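PDB 5HXD: murein peptide amidase A, which probably hydrolyses the gamma-D-glutamyl-diaminopimelate amide bond of murein tripeptide in peptidoglycan breakdown, as a zinc-dependent amidase of the M14 carboxypeptidase family. Local coordinates for residues A[108-113]-A[123-128]. Residues are numbered along the deposited sequence; the frame is centred on the assembly and turned at random.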
loop_
_atom_site.group_PDB
_atom_site.type_symbol
_atom_site.label_atom_id
_atom_site.label_comp_id
_atom_site.label_asym_id
_atom_site.label_seq_id
_atom_site.Cartn_x
_atom_site.Cartn_y
_atom_site.Cartn_z
ATOM N N GLU A 108 11.412 -22.456 12.541
ATOM C CA GLU A 108 11.202 -22.848 11.144
ATOM C C GLU A 108 9.779 -23.309 10.884
ATOM O O GLU A 108 9.087 -23.710 11.802
ATOM C CB GLU A 108 12.175 -23.971 10.763
ATOM C CG GLU A 108 12.230 -24.304 9.276
ATOM C CD GLU A 108 13.080 -25.529 8.975
ATOM O OE1 GLU A 108 14.226 -25.589 9.471
ATOM O OE2 GLU A 108 12.601 -26.434 8.248
ATOM N N GLY A 109 9.346 -23.262 9.628
ATOM C CA GLY A 109 8.091 -23.880 9.224
ATOM C C GLY A 109 7.014 -22.863 8.917
ATOM O O GLY A 109 7.227 -21.924 8.153
ATOM N N GLU A 110 5.856 -23.024 9.536
ATOM C CA GLU A 110 4.711 -22.220 9.158
ATOM C C GLU A 110 4.215 -21.281 10.256
ATOM O O GLU A 110 4.403 -21.521 11.449
ATOM C CB GLU A 110 3.573 -23.138 8.700
ATOM C CG GLU A 110 3.838 -23.853 7.381
ATOM C CD GLU A 110 2.738 -24.851 7.011
ATOM O OE1 GLU A 110 1.589 -24.704 7.483
ATOM O OE2 GLU A 110 3.030 -25.797 6.249
ATOM N N THR A 111 3.593 -20.192 9.832
ATOM C CA THR A 111 2.980 -19.262 10.756
ATOM C C THR A 111 1.614 -18.962 10.179
ATOM O O THR A 111 1.424 -19.094 8.979
ATOM C CB THR A 111 3.830 -17.977 10.939
ATOM O OG1 THR A 111 3.201 -17.099 11.875
ATOM C CG2 THR A 111 4.008 -17.247 9.618
ATOM N N VAL A 112 0.657 -18.594 11.027
ATOM C CA VAL A 112 -0.718 -18.343 10.584
ATOM C C VAL A 112 -1.223 -16.984 11.065
ATOM O O VAL A 112 -1.086 -16.641 12.231
ATOM C CB VAL A 112 -1.704 -19.450 11.070
ATOM C CG1 VAL A 112 -1.509 -20.746 10.279
ATOM C CG2 VAL A 112 -1.581 -19.695 12.586
ATOM N N TYR A 113 -1.787 -16.206 10.153
ATOM C CA TYR A 113 -2.348 -14.916 10.507
ATOM C C TYR A 113 -3.870 -14.956 10.337
ATOM O O TYR A 113 -4.427 -15.939 9.833
ATOM C CB TYR A 113 -1.700 -13.789 9.674
ATOM C CG TYR A 113 -2.004 -13.762 8.176
ATOM C CD1 TYR A 113 -3.026 -12.977 7.670
ATOM C CD2 TYR A 113 -1.246 -14.497 7.268
ATOM C CE1 TYR A 113 -3.297 -12.939 6.324
ATOM C CE2 TYR A 113 -1.512 -14.459 5.911
ATOM C CZ TYR A 113 -2.545 -13.681 5.444
ATOM O OH TYR A 113 -2.844 -13.626 4.087
ATOM N N ASP A 123 -5.856 -18.862 10.439
ATOM C CA ASP A 123 -5.635 -20.111 9.728
ATOM C C ASP A 123 -4.921 -19.926 8.389
ATOM O O ASP A 123 -4.534 -20.913 7.755
ATOM C CB ASP A 123 -6.967 -20.864 9.525
ATOM C CG ASP A 123 -8.102 -19.966 9.058
ATOM O OD1 ASP A 123 -7.820 -18.879 8.504
ATOM O OD2 ASP A 123 -9.281 -20.361 9.238
ATOM N N VAL A 124 -4.726 -18.683 7.965
ATOM C CA VAL A 124 -3.990 -18.427 6.731
ATOM C C VAL A 124 -2.485 -18.654 6.891
ATOM O O VAL A 124 -1.805 -17.937 7.629
ATOM C CB VAL A 124 -4.210 -17.009 6.233
ATOM C CG1 VAL A 124 -3.661 -16.881 4.817
ATOM C CG2 VAL A 124 -5.695 -16.665 6.290
ATOM N N VAL A 125 -1.969 -19.645 6.170
ATOM C CA VAL A 125 -0.584 -20.083 6.333
ATOM C C VAL A 125 0.431 -19.185 5.602
ATOM O O VAL A 125 0.216 -18.784 4.452
ATOM C CB VAL A 125 -0.420 -21.559 5.858
ATOM C CG1 VAL A 125 1.054 -21.976 5.817
ATOM C CG2 VAL A 125 -1.194 -22.487 6.765
ATOM N N LEU A 126 1.519 -18.858 6.305
ATOM C CA LEU A 126 2.682 -18.205 5.707
ATOM C C LEU A 126 3.953 -18.938 6.109
ATOM O O LEU A 126 3.932 -19.784 6.997
ATOM C CB LEU A 126 2.765 -16.735 6.122
ATOM C CG LEU A 126 1.725 -15.753 5.563
ATOM C CD1 LEU A 126 2.031 -14.318 5.965
ATOM C CD2 LEU A 126 1.640 -15.866 4.060
ATOM N N LEU A 127 5.059 -18.609 5.455
ATOM C CA LEU A 127 6.366 -19.183 5.801
ATOM C C LEU A 127 7.243 -18.279 6.748
ATOM O O LEU A 127 7.141 -17.045 6.738
ATOM C CB LEU A 127 7.132 -19.496 4.507
ATOM C CG LEU A 127 6.589 -20.531 3.511
ATOM C CD1 LEU A 127 7.506 -20.588 2.329
ATOM C CD2 LEU A 127 6.517 -21.898 4.134
ATOM N N THR A 128 8.105 -18.892 7.561
ATOM C CA THR A 128 8.942 -18.110 8.480
ATOM C C THR A 128 10.360 -17.881 7.937
ATOM O O THR A 128 11.191 -17.252 8.603
ATOM C CB THR A 128 9.056 -18.780 9.887
ATOM O OG1 THR A 128 9.770 -20.022 9.795
ATOM C CG2 THR A 128 7.680 -19.020 10.506
#
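The ring of Tyr-113 lies flat against Val-124, whose CB stands over one face in a CH-pi contact, 3.9 Å from the ring centroid and displaced toward the rim; CG1 of the same valine reaches out to the CE2 and OH end. Leu-126 comes instead to the ring's edge, near its plane, with its CG 3.5 Å from Tyr-113 CE2. With CG between the backbone N and the carbonyl carbon (chi1 68°), the ring swings over the neighbouring strand. Thr-111 continues this face, its CG2 meeting CB of Leu-126. The second subunit packs on this face through its Gly-11, which touches Tyr-113, Val-124 and Leu-126, and its Arg-7 forms a salt bridge with Asp-123. On the other face, Val-112 CG1 touches Val-125 CG2, and the Glu-110 chain, extended beyond CG, crosses the same valine with CG and the carboxylate against CG1.

Backbone bonds hold the strands in register. Thr-111 and Leu-126 form an antiparallel hydrogen-bonded pair, Thr-111 N to Leu-126 O at 2.9 Å and Leu-126 N to Thr-111 O at 2.7 Å, the latter nearly straight (168° at the hydrogen). Tyr-113 N bonds to Val-124 O, answered by a weak bond from Val-124 N to Tyr-113 O. Beyond the ladder, Thr-128 N reaches Gly-109 O at 3.2 Å, and the threonine hydroxyl bonds to Lys-107 O.

The Tyr-113 side chain lies about 8 Å from the bound zinc ion, and Asp-123 and Val-124 together face Tyr-113, a classic beta bulge in a two-stranded antiparallel hairpin near the zinc site of this M14 peptidase.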